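PDB 5MDM: glycoprotein from Chandipura virus, which probably attaches the virus to host cell receptors and, as a homotrimer, drives fusion of the viral and endosomal membranes when the endosome turns acidic. Local coordinates for residues Leu12-Val17 and Trp361-Lys366; Ala62-Thr67 and Phe124-Ile129; Tyr319-Gly324 and Phe365-Met370. One frame throughout, in Å; residues are numbered along the deposited sequence.

Interactions 1 and 3 are neighbours, with centres about 9 Å apart, and both use strand 365-367, so Phe365 belongs to each. Trp14 of interaction 1 lies against interaction 3: its CB is 3.6 Å from CD1 of Ile322 and its CZ3 is 3.5 Å from CG2 of Thr320, which joins the two contacts into one patch of hydrophobic packing. Interaction 2 is centred about 86 Å from interaction 1 and about 88 Å from interaction 3, on the opposite side of the chain's centre. It lies in the fusion domain and contains Met128, which takes part in binding host vimentin. Along the chain it is nested within the loop closed by interaction 1 and precedes interaction 3.

Interaction 1: Leu12-Val17 and Trp361-Lys366; sequences LDWKPV and WTQWFK
Trp14 presents one face of its indole to the edge of Phe365, an edge-to-face pair whose planes stand at 84° with the five-membered ring and phenyl centroids 4.8 Å apart. Phe365 reaches this face through CE2 and CZ. Two other side chains come to the rim of the same indole near its plane: CH2 of Trp361 lies 3.7 Å from CZ2 of Trp14, and the Gln363 amide passes at the pyrrole edge, running in the opposite direction with its plane turned 59° from the ring. Gln363 holds CG anti to its backbone N (chi1 -177°) and stays extended, which carries the amide across to Leu12. There OE1 of Gln363 accepts from Leu12 N at 2.7 Å, while its NE2 donates to Leu12 O at 3.2 Å, in the plane of that carbonyl; the amide thus pairs with Leu12 much as a strand backbone would, joining two loop segments. The Leu12 side chain crosses Trp361 nearly at right angles, with CG 3.6 Å from CZ3 at the ring edge. The aromatic group bridges the sheet of strands 2-7, 316-322 and 325-338, where Trp361 touches Phe6 and Trp14 rests on Ala318 and Ala329, to the hairpin of strands 365-367 and 370-372.

Interaction 2: Ala62-Thr67 and Phe124-Ile129; sequences AKWVTT and FLVIMI
Ala62 with Val126 and Trp64 with Phe124 form antiparallel hydrogen-bonded pairs, with Lys63 and Leu125 as the non-hydrogen-bonded pair between them. Four backbone bonds carry this register: Ala62 N to Val126 O, Val126 N to Ala62 O, Trp64 N to Phe124 O and Phe124 N to Trp64 O, each 2.9 Å. Phe124 O, which accepts from Trp64 N, also receives a CA-H...O contact from Lys63 CA at 3.6 Å. The segment axes are 140° apart, so the strands are twisted away from exact antiparallel alignment.

The CH-pi contact is made by Val126, whose CG2 stands over the five-membered ring of Trp64, 3.6 Å from its centroid and 15° off the normal. With CG anti to the carbonyl carbon (chi1 -66°), the Trp64 indole leans across the neighbouring strand to receive this methyl. In apolar packing, CE of Met128, a residue that takes part in binding host vimentin, approaches the indole edge in its plane, 3.7 Å from Trp64 CZ2; on the opposite face of the sheet CD1 of Leu125 meets CG of Lys63.

Backbone bonding of Met128 to His60 extends the ladder beyond Ala62. Such long, twisted antiparallel strands characterise the elongated fusion domain of class III viral fusion glycoproteins.

Interaction 3: Tyr319-Gly324 and Phe365-Met370; sequences YTVING and FKYGDM
Two beta hairpins from different sheets pack here, with Ile322 at the end of strand 316-322 lying over Phe365 at the start of strand 365-367. The short segment axes come within 6.7 Å at an angle of 72°, and no hydrogen bond joins the segments, which identifies side-chain packing between sheets rather than strand pairing. CG1 of Ile322 sits over the middle of the Phe365 ring, 3.7 Å from its centroid and 3° off the normal, a CH-pi contact. The CG2 branch of Ile322 approaches Phe365 CD1 at 3.6 Å, and CD1 of Ile322 reaches Phe365 CZ at the same distance, so the branched side chain spreads across the ring. With CG1 anti to the carbonyl carbon (chi1 -46°), Ile322 turns this broad surface to the phenyl. Thr320 adds CG2, 4.1 Å from Phe365 CD2, while its OG1 is hydrogen-bonded to Gly373 O. Farther along, CB of Val321 packs 4.2 Å from CD1 of Tyr367; Tyr367 OH is hydrogen-bonded to Leu300 O and makes a weak hydrogen bond with Ser404 O of the second subunit. The second hairpin turns through a type II' beta turn from Tyr367 to Met370, with Gly368 at positive phi; this turn type is characteristic of tight two-residue beta hairpins.

Interaction 1: Leu12-Val17 and Trp361-Lys366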
loop_
_atom_site.group_PDB
_atom_site.type_symbol
_atom_site.label_atom_id
_atom_site.label_comp_id
_atom_site.label_asym_id
_atom_site.label_seq_id
_atom_site.Cartn_x
_atom_site.Cartn_y
_atom_site.Cartn_z
ATOM N N LEU A 12 -24.020 -4.035 -33.613
ATOM C CA LEU A 12 -24.079 -2.615 -33.927
ATOM C C LEU A 12 -24.073 -2.397 -35.436
ATOM O O LEU A 12 -23.574 -3.231 -36.191
ATOM C CB LEU A 12 -22.905 -1.871 -33.284
ATOM C CG LEU A 12 -22.867 -1.826 -31.756
ATOM C CD1 LEU A 12 -21.608 -1.122 -31.281
ATOM C CD2 LEU A 12 -24.111 -1.143 -31.206
ATOM N N ASP A 13 -24.636 -1.274 -35.870
ATOM C CA ASP A 13 -24.598 -0.903 -37.277
ATOM C C ASP A 13 -23.273 -0.209 -37.588
ATOM O O ASP A 13 -23.065 0.951 -37.220
ATOM C CB ASP A 13 -25.776 0.007 -37.623
ATOM C CG ASP A 13 -25.870 0.296 -39.107
ATOM O OD1 ASP A 13 -25.542 -0.602 -39.913
ATOM O OD2 ASP A 13 -26.269 1.423 -39.470
ATOM N N TRP A 14 -22.378 -0.931 -38.258
ATOM C CA TRP A 14 -21.045 -0.418 -38.563
ATOM C C TRP A 14 -20.989 0.350 -39.883
ATOM O O TRP A 14 -21.676 0.009 -40.848
ATOM C CB TRP A 14 -20.016 -1.554 -38.580
ATOM C CG TRP A 14 -19.869 -2.261 -37.264
ATOM C CD1 TRP A 14 -20.514 -3.394 -36.871
ATOM C CD2 TRP A 14 -19.023 -1.879 -36.166
ATOM N NE1 TRP A 14 -20.124 -3.745 -35.599
ATOM C CE2 TRP A 14 -19.211 -2.832 -35.145
ATOM C CE3 TRP A 14 -18.127 -0.825 -35.949
ATOM C CZ2 TRP A 14 -18.537 -2.761 -33.925
ATOM C CZ3 TRP A 14 -17.461 -0.756 -34.738
ATOM C CH2 TRP A 14 -17.668 -1.720 -33.744
ATOM N N LYS A 15 -20.169 1.394 -39.905
ATOM C CA LYS A 15 -19.917 2.178 -41.107
ATOM C C LYS A 15 -18.427 2.489 -41.155
ATOM O O LYS A 15 -17.792 2.640 -40.111
ATOM C CB LYS A 15 -20.724 3.479 -41.085
ATOM C CG LYS A 15 -22.235 3.290 -41.102
ATOM C CD LYS A 15 -22.940 4.398 -40.329
ATOM C CE LYS A 15 -22.541 5.779 -40.833
ATOM N NZ LYS A 15 -23.142 6.864 -40.007
ATOM N N PRO A 16 -17.856 2.569 -42.364
ATOM C CA PRO A 16 -16.423 2.846 -42.504
ATOM C C PRO A 16 -16.044 4.244 -42.020
ATOM O O PRO A 16 -16.736 5.216 -42.326
ATOM C CB PRO A 16 -16.191 2.729 -44.013
ATOM C CG PRO A 16 -17.313 1.884 -44.504
ATOM C CD PRO A 16 -18.484 2.257 -43.655
ATOM N N VAL A 17 -14.954 4.332 -41.264
ATOM C CA VAL A 17 -14.433 5.615 -40.811
ATOM C C VAL A 17 -13.854 6.382 -41.992
ATOM O O VAL A 17 -13.024 5.855 -42.733
ATOM C CB VAL A 17 -13.334 5.432 -39.745
ATOM C CG1 VAL A 17 -12.708 6.769 -39.393
ATOM C CG2 VAL A 17 -13.904 4.763 -38.506
ATOM N N TRP A 361 -21.770 -9.518 -26.688
ATOM C CA TRP A 361 -21.412 -9.264 -28.081
ATOM C C TRP A 361 -21.382 -10.558 -28.891
ATOM O O TRP A 361 -20.818 -11.561 -28.452
ATOM C CB TRP A 361 -20.059 -8.556 -28.183
ATOM C CG TRP A 361 -19.760 -8.111 -29.577
ATOM C CD1 TRP A 361 -18.959 -8.735 -30.487
ATOM C CD2 TRP A 361 -20.285 -6.951 -30.231
ATOM N NE1 TRP A 361 -18.944 -8.030 -31.666
ATOM C CE2 TRP A 361 -19.754 -6.932 -31.535
ATOM C CE3 TRP A 361 -21.152 -5.927 -29.839
ATOM C CZ2 TRP A 361 -20.057 -5.922 -32.448
ATOM C CZ3 TRP A 361 -21.453 -4.928 -30.746
ATOM C CH2 TRP A 361 -20.908 -4.932 -32.035
ATOM N N THR A 362 -21.980 -10.527 -30.079
ATOM C CA THR A 362 -22.093 -11.728 -30.898
ATOM C C THR A 362 -21.839 -11.473 -32.382
ATOM O O THR A 362 -21.938 -12.388 -33.199
ATOM C CB THR A 362 -23.478 -12.358 -30.755
ATOM O OG1 THR A 362 -23.549 -13.531 -31.573
ATOM C CG2 THR A 362 -24.548 -11.379 -31.202
ATOM N N GLN A 363 -21.515 -10.230 -32.724
ATOM C CA GLN A 363 -21.286 -9.841 -34.114
ATOM C C GLN A 363 -19.790 -9.810 -34.429
ATOM O O GLN A 363 -19.167 -8.750 -34.434
ATOM C CB GLN A 363 -21.917 -8.470 -34.374
ATOM C CG GLN A 363 -21.817 -7.968 -35.801
ATOM C CD GLN A 363 -22.219 -6.513 -35.915
ATOM O OE1 GLN A 363 -22.513 -5.857 -34.916
ATOM N NE2 GLN A 363 -22.230 -5.997 -37.137
ATOM N N TRP A 364 -19.219 -10.980 -34.691
ATOM C CA TRP A 364 -17.772 -11.108 -34.864
ATOM C C TRP A 364 -17.318 -10.944 -36.313
ATOM O O TRP A 364 -17.951 -11.457 -37.235
ATOM C CB TRP A 364 -17.302 -12.452 -34.309
ATOM C CG TRP A 364 -17.728 -12.662 -32.899
ATOM C CD1 TRP A 364 -18.842 -13.318 -32.465
ATOM C CD2 TRP A 364 -17.057 -12.190 -31.731
ATOM N NE1 TRP A 364 -18.900 -13.293 -31.093
ATOM C CE2 TRP A 364 -17.815 -12.604 -30.618
ATOM C CE3 TRP A 364 -15.885 -11.458 -31.515
ATOM C CZ2 TRP A 364 -17.440 -12.311 -29.310
ATOM C CZ3 TRP A 364 -15.513 -11.170 -30.217
ATOM C CH2 TRP A 364 -16.287 -11.595 -29.130
ATOM N N PHE A 365 -16.212 -10.230 -36.506
ATOM C CA PHE A 365 -15.695 -9.975 -37.846
ATOM C C PHE A 365 -14.416 -10.751 -38.124
ATOM O O PHE A 365 -13.609 -10.974 -37.227
ATOM C CB PHE A 365 -15.456 -8.479 -38.062
ATOM C CG PHE A 365 -16.711 -7.660 -38.045
ATOM C CD1 PHE A 365 -17.591 -7.698 -39.113
ATOM C CD2 PHE A 365 -17.012 -6.851 -36.962
ATOM C CE1 PHE A 365 -18.751 -6.949 -39.104
ATOM C CE2 PHE A 365 -18.172 -6.096 -36.948
ATOM C CZ PHE A 365 -19.042 -6.148 -38.021
ATOM N N LYS A 366 -14.246 -11.160 -39.377
ATOM C CA LYS A 366 -13.053 -11.881 -39.799
ATOM C C LYS A 366 -11.827 -10.985 -39.659
ATOM O O LYS A 366 -11.688 -9.996 -40.377
ATOM C CB LYS A 366 -13.208 -12.345 -41.248
ATOM C CG LYS A 366 -12.093 -13.252 -41.744
ATOM C CD LYS A 366 -12.113 -14.595 -41.035
ATOM C CE LYS A 366 -11.109 -15.559 -41.647
ATOM N NZ LYS A 366 -11.366 -15.792 -43.095
#

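Interaction 2: Ala62-Thr67 and Phe124-Ile129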
loop_
_atom_site.group_PDB
_atom_site.type_symbol
_atom_site.label_atom_id
_atom_site.label_comp_id
_atom_site.label_asym_id
_atom_site.label_seq_id
_atom_site.Cartn_x
_atom_site.Cartn_y
_atom_site.Cartn_z
ATOM N N ALA A 62 -9.873 11.023 43.416
ATOM C CA ALA A 62 -9.724 10.345 44.699
ATOM C C ALA A 62 -9.277 11.315 45.779
ATOM O O ALA A 62 -8.315 12.056 45.596
ATOM C CB ALA A 62 -8.736 9.193 44.584
ATOM N N LYS A 63 -9.985 11.310 46.904
ATOM C CA LYS A 63 -9.586 12.109 48.055
ATOM C C LYS A 63 -8.444 11.432 48.809
ATOM O O LYS A 63 -8.552 10.277 49.205
ATOM C CB LYS A 63 -10.781 12.363 48.982
ATOM C CG LYS A 63 -11.764 13.389 48.428
ATOM C CD LYS A 63 -12.950 13.628 49.351
ATOM C CE LYS A 63 -13.865 12.418 49.413
ATOM N NZ LYS A 63 -15.096 12.700 50.204
ATOM N N TRP A 64 -7.339 12.145 48.980
ATOM C CA TRP A 64 -6.241 11.657 49.800
ATOM C C TRP A 64 -6.419 12.211 51.208
ATOM O O TRP A 64 -6.364 13.422 51.422
ATOM C CB TRP A 64 -4.888 12.073 49.218
ATOM C CG TRP A 64 -4.563 11.435 47.891
ATOM C CD1 TRP A 64 -5.437 11.121 46.892
ATOM C CD2 TRP A 64 -3.268 11.027 47.432
ATOM N NE1 TRP A 64 -4.767 10.551 45.838
ATOM C CE2 TRP A 64 -3.434 10.481 46.145
ATOM C CE3 TRP A 64 -1.984 11.072 47.984
ATOM C CZ2 TRP A 64 -2.367 9.985 45.402
ATOM C CZ3 TRP A 64 -0.926 10.579 47.244
ATOM C CH2 TRP A 64 -1.124 10.044 45.968
ATOM N N VAL A 65 -6.646 11.313 52.162
ATOM C CA VAL A 65 -7.019 11.702 53.515
ATOM C C VAL A 65 -5.932 11.413 54.547
ATOM O O VAL A 65 -5.530 10.263 54.743
ATOM C CB VAL A 65 -8.319 10.996 53.950
ATOM C CG1 VAL A 65 -8.650 11.337 55.393
ATOM C CG2 VAL A 65 -9.464 11.381 53.027
ATOM N N THR A 66 -5.463 12.475 55.196
ATOM C CA THR A 66 -4.568 12.362 56.340
ATOM C C THR A 66 -5.387 12.485 57.615
ATOM O O THR A 66 -5.987 13.529 57.880
ATOM C CB THR A 66 -3.496 13.465 56.334
ATOM O OG1 THR A 66 -2.661 13.317 55.179
ATOM C CG2 THR A 66 -2.638 13.379 57.582
ATOM N N THR A 67 -5.417 11.412 58.399
ATOM C CA THR A 67 -6.237 11.369 59.603
ATOM C C THR A 67 -5.394 11.406 60.870
ATOM O O THR A 67 -4.463 10.615 61.030
ATOM C CB THR A 67 -7.135 10.114 59.631
ATOM O OG1 THR A 67 -7.898 10.036 58.418
ATOM C CG2 THR A 67 -8.082 10.164 60.819
ATOM N N PHE A 124 -7.258 16.050 50.543
ATOM C CA PHE A 124 -6.878 16.688 49.285
ATOM C C PHE A 124 -7.552 15.960 48.130
ATOM O O PHE A 124 -7.249 14.796 47.887
ATOM C CB PHE A 124 -5.363 16.571 49.082
ATOM C CG PHE A 124 -4.614 17.860 49.258
ATOM C CD1 PHE A 124 -5.267 19.080 49.200
ATOM C CD2 PHE A 124 -3.245 17.848 49.473
ATOM C CE1 PHE A 124 -4.566 20.265 49.359
ATOM C CE2 PHE A 124 -2.541 19.026 49.634
ATOM C CZ PHE A 124 -3.203 20.236 49.577
ATOM N N LEU A 125 -8.447 16.628 47.407
ATOM C CA LEU A 125 -9.080 15.990 46.251
ATOM C C LEU A 125 -8.130 15.931 45.054
ATOM O O LEU A 125 -7.872 16.936 44.390
ATOM C CB LEU A 125 -10.396 16.673 45.874
ATOM C CG LEU A 125 -11.164 16.002 44.730
ATOM C CD1 LEU A 125 -11.130 14.485 44.867
ATOM C CD2 LEU A 125 -12.604 16.493 44.686
ATOM N N VAL A 126 -7.624 14.734 44.787
ATOM C CA VAL A 126 -6.611 14.520 43.764
ATOM C C VAL A 126 -7.209 13.988 42.466
ATOM O O VAL A 126 -7.896 12.961 42.461
ATOM C CB VAL A 126 -5.534 13.533 44.261
ATOM C CG1 VAL A 126 -4.634 13.094 43.112
ATOM C CG2 VAL A 126 -4.717 14.159 45.387
ATOM N N ILE A 127 -6.945 14.694 41.368
ATOM C CA ILE A 127 -7.379 14.250 40.049
ATOM C C ILE A 127 -6.196 13.764 39.217
ATOM O O ILE A 127 -5.165 14.431 39.146
ATOM C CB ILE A 127 -8.098 15.363 39.268
ATOM C CG1 ILE A 127 -9.156 16.044 40.136
ATOM C CG2 ILE A 127 -8.739 14.788 38.018
ATOM C CD1 ILE A 127 -10.403 15.217 40.335
ATOM N N MET A 128 -6.354 12.602 38.590
ATOM C CA MET A 128 -5.313 12.023 37.746
ATOM C C MET A 128 -5.830 11.822 36.323
ATOM O O MET A 128 -6.810 11.108 36.105
ATOM C CB MET A 128 -4.830 10.692 38.328
ATOM C CG MET A 128 -4.464 10.763 39.804
ATOM S SD MET A 128 -4.135 9.150 40.543
ATOM C CE MET A 128 -4.275 9.536 42.290
ATOM N N ILE A 129 -5.166 12.457 35.360
ATOM C CA ILE A 129 -5.594 12.419 33.965
ATOM C C ILE A 129 -4.766 11.435 33.147
ATOM O O ILE A 129 -3.606 11.697 32.834
ATOM C CB ILE A 129 -5.492 13.813 33.314
ATOM C CG1 ILE A 129 -6.446 14.793 33.998
ATOM C CG2 ILE A 129 -5.797 13.734 31.829
ATOM C CD1 ILE A 129 -7.905 14.428 33.843
#

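Interaction 3: Tyr319-Gly324 and Phe365-Met370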
loop_
_atom_site.group_PDB
_atom_site.type_symbol
_atom_site.label_atom_id
_atom_site.label_comp_id
_atom_site.label_asym_id
_atom_site.label_seq_id
_atom_site.Cartn_x
_atom_site.Cartn_y
_atom_site.Cartn_z
ATOM N N TYR A 319 -15.129 1.020 -32.219
ATOM C CA TYR A 319 -14.304 0.879 -33.413
ATOM C C TYR A 319 -13.887 -0.573 -33.617
ATOM O O TYR A 319 -13.692 -1.313 -32.652
ATOM C CB TYR A 319 -13.060 1.775 -33.317
ATOM C CG TYR A 319 -13.369 3.259 -33.288
ATOM C CD1 TYR A 319 -13.426 3.994 -34.460
ATOM C CD2 TYR A 319 -13.610 3.917 -32.092
ATOM C CE1 TYR A 319 -13.714 5.344 -34.442
ATOM C CE2 TYR A 319 -13.902 5.268 -32.066
ATOM C CZ TYR A 319 -13.950 5.979 -33.244
ATOM O OH TYR A 319 -14.234 7.328 -33.232
ATOM N N THR A 320 -13.754 -0.977 -34.875
ATOM C CA THR A 320 -13.278 -2.318 -35.191
ATOM C C THR A 320 -12.651 -2.342 -36.579
ATOM O O THR A 320 -12.624 -1.325 -37.272
ATOM C CB THR A 320 -14.407 -3.370 -35.101
ATOM O OG1 THR A 320 -13.842 -4.684 -35.147
ATOM C CG2 THR A 320 -15.401 -3.205 -36.244
ATOM N N VAL A 321 -12.137 -3.500 -36.979
ATOM C CA VAL A 321 -11.535 -3.646 -38.301
ATOM C C VAL A 321 -12.257 -4.711 -39.123
ATOM O O VAL A 321 -12.016 -5.910 -38.965
ATOM C CB VAL A 321 -10.028 -3.974 -38.216
ATOM C CG1 VAL A 321 -9.423 -4.027 -39.601
ATOM C CG2 VAL A 321 -9.309 -2.934 -37.381
ATOM N N ILE A 322 -13.149 -4.261 -39.998
ATOM C CA ILE A 322 -13.900 -5.162 -40.862
ATOM C C ILE A 322 -13.214 -5.286 -42.218
ATOM O O ILE A 322 -13.119 -4.307 -42.961
ATOM C CB ILE A 322 -15.340 -4.659 -41.076
ATOM C CG1 ILE A 322 -15.959 -4.229 -39.746
ATOM C CG2 ILE A 322 -16.186 -5.727 -41.744
ATOM C CD1 ILE A 322 -17.326 -3.610 -39.891
ATOM N N ASN A 323 -12.742 -6.489 -42.533
ATOM C CA ASN A 323 -12.051 -6.751 -43.796
ATOM C C ASN A 323 -10.907 -5.771 -44.062
ATOM O O ASN A 323 -10.757 -5.265 -45.173
ATOM C CB ASN A 323 -13.038 -6.758 -44.974
ATOM C CG ASN A 323 -13.860 -8.037 -45.048
ATOM O OD1 ASN A 323 -13.347 -9.131 -44.821
ATOM N ND2 ASN A 323 -15.144 -7.901 -45.368
ATOM N N GLY A 324 -10.114 -5.498 -43.031
ATOM C CA GLY A 324 -8.976 -4.606 -43.164
ATOM C C GLY A 324 -9.340 -3.130 -43.164
ATOM O O GLY A 324 -8.483 -2.272 -43.377
ATOM N N PHE A 365 -16.212 -10.230 -36.506
ATOM C CA PHE A 365 -15.695 -9.975 -37.846
ATOM C C PHE A 365 -14.416 -10.751 -38.124
ATOM O O PHE A 365 -13.609 -10.974 -37.227
ATOM C CB PHE A 365 -15.456 -8.479 -38.062
ATOM C CG PHE A 365 -16.711 -7.660 -38.045
ATOM C CD1 PHE A 365 -17.591 -7.698 -39.113
ATOM C CD2 PHE A 365 -17.012 -6.851 -36.962
ATOM C CE1 PHE A 365 -18.751 -6.949 -39.104
ATOM C CE2 PHE A 365 -18.172 -6.096 -36.948
ATOM C CZ PHE A 365 -19.042 -6.148 -38.021
ATOM N N LYS A 366 -14.246 -11.160 -39.377
ATOM C CA LYS A 366 -13.053 -11.881 -39.799
ATOM C C LYS A 366 -11.827 -10.985 -39.659
ATOM O O LYS A 366 -11.688 -9.996 -40.377
ATOM C CB LYS A 366 -13.208 -12.345 -41.248
ATOM C CG LYS A 366 -12.093 -13.252 -41.744
ATOM C CD LYS A 366 -12.113 -14.595 -41.035
ATOM C CE LYS A 366 -11.109 -15.559 -41.647
ATOM N NZ LYS A 366 -11.366 -15.792 -43.095
ATOM N N TYR A 367 -10.950 -11.328 -38.723
ATOM C CA TYR A 367 -9.740 -10.549 -38.477
ATOM C C TYR A 367 -8.515 -11.452 -38.527
ATOM O O TYR A 367 -7.987 -11.866 -37.492
ATOM C CB TYR A 367 -9.833 -9.839 -37.125
ATOM C CG TYR A 367 -8.623 -9.005 -36.763
ATOM C CD1 TYR A 367 -8.388 -7.781 -37.377
ATOM C CD2 TYR A 367 -7.727 -9.433 -35.791
ATOM C CE1 TYR A 367 -7.285 -7.018 -37.045
ATOM C CE2 TYR A 367 -6.623 -8.679 -35.453
ATOM C CZ TYR A 367 -6.406 -7.473 -36.082
ATOM O OH TYR A 367 -5.304 -6.723 -35.742
ATOM N N GLY A 368 -8.070 -11.761 -39.741
ATOM C CA GLY A 368 -6.979 -12.697 -39.938
ATOM C C GLY A 368 -7.419 -14.120 -39.653
ATOM O O GLY A 368 -8.396 -14.604 -40.226
ATOM N N ASP A 369 -6.700 -14.787 -38.755
ATOM C CA ASP A 369 -7.015 -16.160 -38.375
ATOM C C ASP A 369 -8.152 -16.220 -37.354
ATOM O O ASP A 369 -8.807 -17.252 -37.198
ATOM C CB ASP A 369 -5.769 -16.844 -37.806
ATOM C CG ASP A 369 -5.127 -16.046 -36.682
ATOM O OD1 ASP A 369 -5.040 -14.806 -36.804
ATOM O OD2 ASP A 369 -4.713 -16.659 -35.675
ATOM N N MET A 370 -8.381 -15.105 -36.666
ATOM C CA MET A 370 -9.355 -15.050 -35.580
ATOM C C MET A 370 -10.444 -14.011 -35.830
ATOM O O MET A 370 -10.368 -13.231 -36.776
ATOM C CB MET A 370 -8.645 -14.755 -34.258
ATOM C CG MET A 370 -7.684 -13.584 -34.331
ATOM S SD MET A 370 -6.528 -13.563 -32.952
ATOM C CE MET A 370 -5.729 -15.151 -33.176
#